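Local structure of dihydropyrimidinase (Brevibacillus agri, 3SFW) at residues H123-E135 with L159-R172. The protein probably catalyses the reversible, zinc-dependent hydrolytic ring opening of dihydropyrimidines. Sequence-based numbering, arbitrary orientation.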
ATOM      1  N   HIS A 123     -30.813   8.087  13.542  1.00 10.26           N
ATOM      2  CA  HIS A 123     -30.453   7.163  12.437  1.00  9.34           C
ATOM      3  C   HIS A 123     -31.430   5.979  12.459  1.00 11.38           C
ATOM      4  O   HIS A 123     -32.038   5.696  13.484  1.00 10.36           O
ATOM      5  CB  HIS A 123     -29.027   6.580  12.615  1.00  9.33           C
ATOM      6  CG  HIS A 123     -27.999   7.569  13.064  1.00  9.60           C
ATOM      7  ND1 HIS A 123     -27.469   8.553  12.232  1.00  9.42           N
ATOM      8  CD2 HIS A 123     -27.334   7.662  14.244  1.00 10.71           C
ATOM      9  CE1 HIS A 123     -26.522   9.196  12.901  1.00 11.70           C
ATOM     10  NE2 HIS A 123     -26.483   8.724  14.146  1.00 11.22           N
ATOM     11  N   LEU A 124     -31.452   5.181  11.401  1.00 10.25           N
ATOM     12  CA  LEU A 124     -32.351   3.979  11.400  1.00 10.00           C
ATOM     13  C   LEU A 124     -31.564   2.714  11.101  1.00 11.11           C
ATOM     14  O   LEU A 124     -30.891   2.623  10.058  1.00 11.33           O
ATOM     15  CB  LEU A 124     -33.440   4.154  10.329  1.00  9.45           C
ATOM     16  CG  LEU A 124     -34.448   2.997  10.288  1.00 10.33           C
ATOM     17  CD1 LEU A 124     -35.277   3.010  11.587  1.00 13.28           C
ATOM     18  CD2 LEU A 124     -35.360   3.248   9.083  1.00 13.28           C
ATOM     19  N   MET A 125     -31.645   1.738  12.007  1.00 11.40           N
ATOM     20  CA  MET A 125     -31.075   0.385  11.776  1.00 11.54           C
ATOM     21  C   MET A 125     -31.807  -0.354  10.659  1.00 13.16           C
ATOM     22  O   MET A 125     -33.035  -0.350  10.619  1.00 13.65           O
ATOM     23  CB  MET A 125     -31.172  -0.418  13.056  1.00 10.77           C
ATOM     24  CG  MET A 125     -30.835  -1.913  12.844  1.00 11.17           C
ATOM     25  SD  MET A 125     -31.083  -2.674  14.501  1.00 14.38           S
ATOM     26  CE  MET A 125     -31.146  -4.401  13.963  1.00 17.45           C
ATOM     27  N   VAL A 126     -31.068  -0.945   9.737  1.00 11.04           N
ATOM     28  CA  VAL A 126     -31.678  -1.864   8.717  1.00 12.30           C
ATOM     29  C   VAL A 126     -31.205  -3.286   9.041  1.00 16.68           C
ATOM     30  O   VAL A 126     -29.992  -3.518   9.146  1.00 16.52           O
ATOM     31  CB  VAL A 126     -31.292  -1.453   7.274  1.00 12.46           C
ATOM     32  CG1 VAL A 126     -31.913  -2.388   6.230  1.00 13.25           C
ATOM     33  CG2 VAL A 126     -31.754  -0.017   7.016  1.00 12.50           C
ATOM     34  N   SER A 127     -32.161  -4.177   9.347  1.00 19.05           N
ATOM     35  CA  SER A 127     -31.845  -5.601   9.697  1.00 22.47           C
ATOM     36  C   SER A 127     -31.920  -6.447   8.450  1.00 23.14           C
ATOM     37  O   SER A 127     -31.326  -7.511   8.397  1.00 22.01           O
ATOM     38  CB  SER A 127     -32.830  -6.209  10.734  1.00 23.93           C
ATOM     39  OG  SER A 127     -33.936  -5.334  11.044  1.00 32.02           O
ATOM     40  N   ASP A 128     -32.767  -6.046   7.503  1.00 18.31           N
ATOM     41  CA  ASP A 128     -32.825  -6.745   6.243  1.00 21.66           C
ATOM     42  C   ASP A 128     -33.534  -5.973   5.151  1.00 19.30           C
ATOM     43  O   ASP A 128     -34.320  -5.064   5.412  1.00 22.83           O
ATOM     44  CB  ASP A 128     -33.384  -8.152   6.407  1.00 32.88           C
ATOM     45  CG  ASP A 128     -34.857  -8.207   6.239  1.00 36.99           C
ATOM     46  OD1 ASP A 128     -35.335  -8.801   5.242  1.00 38.45           O
ATOM     47  OD2 ASP A 128     -35.540  -7.631   7.095  1.00 40.37           O
ATOM     48  N   ALA A 129     -33.070  -6.167   3.933  1.00 17.37           N
ATOM     49  CA  ALA A 129     -33.436  -5.238   2.867  1.00 15.91           C
ATOM     50  C   ALA A 129     -34.436  -5.897   1.886  1.00 16.75           C
ATOM     51  O   ALA A 129     -34.257  -5.862   0.658  1.00 18.66           O
ATOM     52  CB  ALA A 129     -32.170  -4.766   2.134  1.00 19.27           C
ATOM     53  N   ASN A 130     -35.451  -6.544   2.458  1.00 18.14           N
ATOM     54  CA  ASN A 130     -36.564  -7.076   1.664  1.00 20.18           C
ATOM     55  C   ASN A 130     -37.295  -5.948   0.912  1.00 20.16           C
ATOM     56  O   ASN A 130     -37.083  -4.761   1.174  1.00 18.16           O
ATOM     57  CB  ASN A 130     -37.523  -7.921   2.534  1.00 22.80           C
ATOM     58  CG  ASN A 130     -38.244  -7.100   3.609  1.00 27.94           C
ATOM     59  OD1 ASN A 130     -38.119  -7.369   4.801  1.00 31.45           O
ATOM     60  ND2 ASN A 130     -39.061  -6.159   3.184  1.00 24.05           N
ATOM     61  N   ASP A 131     -38.021  -6.292  -0.142  1.00 19.79           N
ATOM     62  CA  ASP A 131     -38.591  -5.258  -1.007  1.00 22.06           C
ATOM     63  C   ASP A 131     -39.494  -4.254  -0.271  1.00 17.95           C
ATOM     64  O   ASP A 131     -39.573  -3.078  -0.643  1.00 19.85           O
ATOM     65  CB  ASP A 131     -39.371  -5.896  -2.164  1.00 25.27           C
ATOM     66  CG  ASP A 131     -38.470  -6.516  -3.219  1.00 31.22           C
ATOM     67  OD1 ASP A 131     -37.227  -6.361  -3.156  1.00 31.21           O
ATOM     68  OD2 ASP A 131     -39.021  -7.139  -4.153  1.00 33.84           O
ATOM     69  N   HIS A 132     -40.221  -4.718   0.731  1.00 20.26           N
ATOM     70  CA  HIS A 132     -41.097  -3.831   1.492  1.00 21.89           C
ATOM     71  C   HIS A 132     -40.273  -2.772   2.246  1.00 20.48           C
ATOM     72  O   HIS A 132     -40.631  -1.605   2.299  1.00 17.97           O
ATOM     73  CB  HIS A 132     -41.931  -4.640   2.489  1.00 27.33           C
ATOM     74  CG  HIS A 132     -42.998  -3.843   3.181  1.00 37.20           C
ATOM     75  ND1 HIS A 132     -44.345  -3.995   2.904  1.00 40.55           N
ATOM     76  CD2 HIS A 132     -42.920  -2.899   4.154  1.00 37.39           C
ATOM     77  CE1 HIS A 132     -45.043  -3.156   3.653  1.00 41.04           C
ATOM     78  NE2 HIS A 132     -44.202  -2.480   4.421  1.00 40.33           N
ATOM     79  N   VAL A 133     -39.206  -3.229   2.893  1.00 18.91           N
ATOM     80  CA  VAL A 133     -38.281  -2.322   3.561  1.00 18.37           C
ATOM     81  C   VAL A 133     -37.713  -1.294   2.576  1.00 15.72           C
ATOM     82  O   VAL A 133     -37.634  -0.092   2.863  1.00 16.74           O
ATOM     83  CB  VAL A 133     -37.129  -3.137   4.210  1.00 16.65           C
ATOM     84  CG1 VAL A 133     -35.908  -2.211   4.527  1.00 17.12           C
ATOM     85  CG2 VAL A 133     -37.670  -3.847   5.479  1.00 18.24           C
ATOM     86  N   LEU A 134     -37.297  -1.762   1.420  1.00 14.33           N
ATOM     87  CA  LEU A 134     -36.696  -0.870   0.445  1.00 16.24           C
ATOM     88  C   LEU A 134     -37.716   0.193   0.009  1.00 18.58           C
ATOM     89  O   LEU A 134     -37.394   1.381  -0.132  1.00 17.89           O
ATOM     90  CB  LEU A 134     -36.183  -1.668  -0.748  1.00 17.55           C
ATOM     91  CG  LEU A 134     -34.979  -2.583  -0.422  1.00 18.55           C
ATOM     92  CD1 LEU A 134     -34.566  -3.243  -1.729  1.00 23.06           C
ATOM     93  CD2 LEU A 134     -33.784  -1.785   0.148  1.00 21.15           C
ATOM     94  N   GLU A 135     -38.972  -0.224  -0.136  1.00 15.48           N
ATOM     95  CA  GLU A 135     -40.028   0.728  -0.524  1.00 20.25           C
ATOM     96  C   GLU A 135     -40.274   1.738   0.581  1.00 16.07           C
ATOM     97  O   GLU A 135     -40.397   2.948   0.329  1.00 16.29           O
ATOM     98  CB  GLU A 135     -41.349  -0.003  -0.884  1.00 25.06           C
ATOM     99  CG  GLU A 135     -41.190  -1.022  -2.025  1.00 37.79           C
ATOM    100  CD  GLU A 135     -42.218  -0.864  -3.170  1.00 44.95           C
ATOM    101  OE1 GLU A 135     -41.992  -1.469  -4.259  1.00 46.75           O
ATOM    102  OE2 GLU A 135     -43.265  -0.181  -2.972  1.00 47.91           O
ATOM    103  N   LEU A 159     -28.364  -8.231  16.151  1.00 15.62           N
ATOM    104  CA  LEU A 159     -28.456  -7.039  15.267  1.00 15.63           C
ATOM    105  C   LEU A 159     -27.878  -7.299  13.880  1.00 16.19           C
ATOM    106  O   LEU A 159     -28.127  -6.549  12.945  1.00 13.87           O
ATOM    107  CB  LEU A 159     -27.727  -5.810  15.888  1.00 13.74           C
ATOM    108  CG  LEU A 159     -28.097  -5.381  17.311  1.00 14.36           C
ATOM    109  CD1 LEU A 159     -27.243  -4.153  17.735  1.00 13.26           C
ATOM    110  CD2 LEU A 159     -29.622  -5.058  17.403  1.00 17.34           C
ATOM    111  N   MET A 160     -27.126  -8.398  13.738  1.00 15.27           N
ATOM    112  CA  MET A 160     -26.345  -8.634  12.538  1.00 15.08           C
ATOM    113  C   MET A 160     -27.124  -8.756  11.232  1.00 18.17           C
ATOM    114  O   MET A 160     -28.217  -9.334  11.204  1.00 16.73           O
ATOM    115  CB  MET A 160     -25.469  -9.864  12.729  1.00 16.04           C
ATOM    116  CG  MET A 160     -24.409 -10.025  11.619  1.00 14.40           C
ATOM    117  SD  MET A 160     -23.439 -11.495  12.113  1.00 16.79           S
ATOM    118  CE  MET A 160     -22.471 -11.808  10.635  1.00 14.12           C
ATOM    119  N   ALA A 161     -26.624  -8.060  10.203  1.00 16.23           N
ATOM    120  CA  ALA A 161     -27.098  -8.181   8.816  1.00 15.44           C
ATOM    121  C   ALA A 161     -26.009  -8.772   7.945  1.00 14.33           C
ATOM    122  O   ALA A 161     -24.834  -8.770   8.323  1.00 18.83           O
ATOM    123  CB  ALA A 161     -27.477  -6.784   8.251  1.00 16.06           C
ATOM    124  N   ASP A 162     -26.387  -9.241   6.768  1.00 11.79           N
ATOM    125  CA  ASP A 162     -25.436  -9.917   5.895  1.00 16.03           C
ATOM    126  C   ASP A 162     -25.102  -9.063   4.670  1.00 13.88           C
ATOM    127  O   ASP A 162     -25.478  -7.896   4.604  1.00 15.00           O
ATOM    128  CB  ASP A 162     -25.983 -11.294   5.495  1.00 18.00           C
ATOM    129  CG  ASP A 162     -27.220 -11.214   4.644  1.00 26.29           C
ATOM    130  OD1 ASP A 162     -27.584 -10.127   4.147  1.00 22.01           O
ATOM    131  OD2 ASP A 162     -27.838 -12.289   4.433  1.00 30.96           O
ATOM    132  N   ASP A 163     -24.261  -9.606   3.796  1.00 13.52           N
ATOM    133  CA  ASP A 163     -23.800  -8.882   2.626  1.00 12.44           C
ATOM    134  C   ASP A 163     -24.919  -8.513   1.680  1.00 11.74           C
ATOM    135  O   ASP A 163     -24.869  -7.461   1.048  1.00 12.88           O
ATOM    136  CB  ASP A 163     -22.710  -9.657   1.880  1.00 11.56           C
ATOM    137  CG  ASP A 163     -21.390  -9.702   2.657  1.00 12.96           C
ATOM    138  OD1 ASP A 163     -21.246  -8.950   3.672  1.00 14.49           O
ATOM    139  OD2 ASP A 163     -20.500 -10.461   2.221  1.00 14.53           O
ATOM    140  N   GLU A 164     -25.875  -9.412   1.498  1.00 13.36           N
ATOM    141  CA  GLU A 164     -27.062  -9.048   0.706  1.00 13.74           C
ATOM    142  C   GLU A 164     -27.789  -7.809   1.276  1.00 12.84           C
ATOM    143  O   GLU A 164     -28.095  -6.847   0.523  1.00 14.48           O
ATOM    144  CB  GLU A 164     -28.013 -10.265   0.613  1.00 17.46           C
ATOM    145  CG  GLU A 164     -29.350  -9.922  -0.037  1.00 19.58           C
ATOM    146  CD  GLU A 164     -30.315 -11.135  -0.128  1.00 25.76           C
ATOM    147  OE1 GLU A 164     -31.369 -10.976  -0.769  1.00 28.21           O
ATOM    148  OE2 GLU A 164     -30.025 -12.224   0.418  1.00 24.76           O
ATOM    149  N   THR A 165     -28.001  -7.774   2.585  1.00 13.83           N
ATOM    150  CA  THR A 165     -28.643  -6.616   3.190  1.00 13.36           C
ATOM    151  C   THR A 165     -27.802  -5.354   3.018  1.00 14.02           C
ATOM    152  O   THR A 165     -28.323  -4.283   2.670  1.00 14.24           O
ATOM    153  CB  THR A 165     -28.976  -6.882   4.658  1.00 14.96           C
ATOM    154  OG1 THR A 165     -30.013  -7.864   4.701  1.00 20.31           O
ATOM    155  CG2 THR A 165     -29.469  -5.636   5.333  1.00 13.80           C
ATOM    156  N   LEU A 166     -26.505  -5.471   3.258  1.00 11.69           N
ATOM    157  CA  LEU A 166     -25.655  -4.274   3.233  1.00 11.47           C
ATOM    158  C   LEU A 166     -25.549  -3.761   1.806  1.00 13.31           C
ATOM    159  O   LEU A 166     -25.686  -2.562   1.555  1.00 10.98           O
ATOM    160  CB  LEU A 166     -24.262  -4.577   3.850  1.00 11.08           C
ATOM    161  CG  LEU A 166     -23.217  -3.456   3.650  1.00 11.97           C
ATOM    162  CD1 LEU A 166     -23.736  -2.139   4.287  1.00 12.70           C
ATOM    163  CD2 LEU A 166     -21.881  -3.884   4.286  1.00 13.35           C
ATOM    164  N   PHE A 167     -25.399  -4.645   0.827  1.00 11.10           N
ATOM    165  CA  PHE A 167     -25.243  -4.159  -0.562  1.00 13.25           C
ATOM    166  C   PHE A 167     -26.543  -3.515  -1.105  1.00 13.35           C
ATOM    167  O   PHE A 167     -26.513  -2.427  -1.685  1.00 13.60           O
ATOM    168  CB  PHE A 167     -24.834  -5.318  -1.474  1.00 13.04           C
ATOM    169  CG  PHE A 167     -24.427  -4.883  -2.850  1.00 11.55           C
ATOM    170  CD1 PHE A 167     -24.983  -5.496  -3.960  1.00 14.98           C
ATOM    171  CD2 PHE A 167     -23.461  -3.883  -3.039  1.00 13.46           C
ATOM    172  CE1 PHE A 167     -24.586  -5.117  -5.260  1.00 18.52           C
ATOM    173  CE2 PHE A 167     -23.061  -3.493  -4.313  1.00 13.82           C
ATOM    174  CZ  PHE A 167     -23.597  -4.149  -5.441  1.00 15.95           C
ATOM    175  N   LYS A 168     -27.669  -4.184  -0.890  1.00 14.38           N
ATOM    176  CA  LYS A 168     -28.977  -3.619  -1.244  1.00 11.53           C
ATOM    177  C   LYS A 168     -29.237  -2.276  -0.562  1.00 13.10           C
ATOM    178  O   LYS A 168     -29.755  -1.344  -1.201  1.00 13.51           O
ATOM    179  CB  LYS A 168     -30.073  -4.626  -0.897  1.00 13.49           C
ATOM    180  CG  LYS A 168     -30.087  -5.795  -1.866  1.00 17.36           C
ATOM    181  CD  LYS A 168     -31.228  -6.748  -1.477  1.00 18.56           C
ATOM    182  CE  LYS A 168     -31.476  -7.770  -2.570  1.00 25.17           C
ATOM    183  NZ  LYS A 168     -32.701  -8.581  -2.215  1.00 28.95           N
ATOM    184  N   THR A 169     -28.819  -2.153   0.704  1.00 12.41           N
ATOM    185  CA  THR A 169     -29.075  -0.932   1.453  1.00 12.30           C
ATOM    186  C   THR A 169     -28.222   0.192   0.865  1.00 13.86           C
ATOM    187  O   THR A 169     -28.699   1.331   0.675  1.00 11.24           O
ATOM    188  CB  THR A 169     -28.789  -1.114   2.932  1.00 11.67           C
ATOM    189  OG1 THR A 169     -29.653  -2.119   3.450  1.00 13.26           O
ATOM    190  CG2 THR A 169     -28.997   0.202   3.717  1.00 12.63           C
ATOM    191  N   LEU A 170     -26.999  -0.147   0.477  1.00 11.45           N
ATOM    192  CA  LEU A 170     -26.095   0.874  -0.143  1.00 10.91           C
ATOM    193  C   LEU A 170     -26.625   1.357  -1.498  1.00 12.16           C
ATOM    194  O   LEU A 170     -26.622   2.569  -1.779  1.00 13.28           O
ATOM    195  CB  LEU A 170     -24.674   0.316  -0.325  1.00 10.46           C
ATOM    196  CG  LEU A 170     -23.853   0.218   0.982  1.00 10.85           C
ATOM    197  CD1 LEU A 170     -22.734  -0.872   0.787  1.00 10.29           C
ATOM    198  CD2 LEU A 170     -23.247   1.613   1.336  1.00 11.46           C
ATOM    199  N   ILE A 171     -27.167   0.422  -2.278  1.00 11.03           N
ATOM    200  CA  ILE A 171     -27.740   0.774  -3.585  1.00 13.23           C
ATOM    201  C   ILE A 171     -28.937   1.678  -3.408  1.00 12.83           C
ATOM    202  O   ILE A 171     -29.071   2.706  -4.075  1.00 14.10           O
ATOM    203  CB  ILE A 171     -28.118  -0.474  -4.386  1.00 15.45           C
ATOM    204  CG1 ILE A 171     -26.814  -1.171  -4.823  1.00 18.22           C
ATOM    205  CG2 ILE A 171     -28.903  -0.104  -5.648  1.00 15.62           C
ATOM    206  CD1 ILE A 171     -27.009  -2.454  -5.414  1.00 21.84           C
ATOM    207  N   ARG A 172     -29.810   1.290  -2.506  1.00 13.30           N
ATOM    208  CA  ARG A 172     -31.015   2.082  -2.238  1.00 13.18           C
ATOM    209  C   ARG A 172     -30.649   3.433  -1.644  1.00 13.61           C
ATOM    210  O   ARG A 172     -31.281   4.444  -1.945  1.00 13.03           O
ATOM    211  CB  ARG A 172     -31.923   1.298  -1.302  1.00 11.52           C
ATOM    212  CG  ARG A 172     -33.258   2.037  -1.009  1.00 13.65           C
ATOM    213  CD  ARG A 172     -34.043   2.321  -2.324  1.00 16.75           C
ATOM    214  NE  ARG A 172     -35.475   2.555  -2.046  1.00 18.83           N
ATOM    215  CZ  ARG A 172     -36.298   3.315  -2.789  1.00 18.45           C
ATOM    216  NH1 ARG A 172     -37.561   3.487  -2.389  1.00 17.16           N
ATOM    217  NH2 ARG A 172     -35.879   3.914  -3.903  1.00 16.53           N
TER
HETATM  218  O   HOH W   1     -28.091  -4.398  10.989  1.00 13.20           O
HETATM  219  O   HOH W   2     -29.474  -9.477   6.859  1.00 20.66           O
HETATM  220  O   HOH W   3     -30.326  -9.807   9.192  1.00 40.81           O
HETATM  221  O   HOH W   4     -35.032  -6.942  -1.692  1.00 29.63           O
HETATM  222  O   HOH W   5     -31.977  -8.456   2.684  1.00 38.78           O
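The guanidinium of R172 meets the helix 131-142 with its edge: L134 O lies in its plane and accepts hydrogen bonds from both NE (3.0 Å) and NH1 (3.1 Å), a side-on grip on one oxygen. Seen from the carbonyl, both nitrogens arrive on one face, NE 44° out of the plane. Two neighbouring helices of the amidohydrolase TIM-barrel fold are thus joined, an example of an arginine tying one helix to the next through a main-chain carbonyl; their short segments run roughly parallel at -29°. The R172 chain starts with CG opposite the backbone N (chi1 -178°) and bends at chi2, sliding past L134 so that CB lies 3.9 Å from L134 CD2. NH2 turns to E175 in a salt bridge. A leucine in place of R172 would probably leave L134 O without its paired donors and E175 without its cationic mate.

Farther toward the helix starts, close side-chain packing takes over. A129 CB rests on K168 CB at 3.7 Å, and V126 CG1 passes T169 OG1, a hydroxyl already bonded to T165 O. K168 NZ forms a salt bridge with E164, which is also paired with K156 of the second subunit.

Between the loops, one water donates to both V126 O and L159 O. The side chains of M125 and L159 cross there at about a right angle, the latter side chain about 7 Å from a bound zinc ion. D162, at the N-cap of helix 163-176, accepts from T165 N through OD1, and T165 OG1 shares a further water with A129 N, 2.8 Å from that nitrogen.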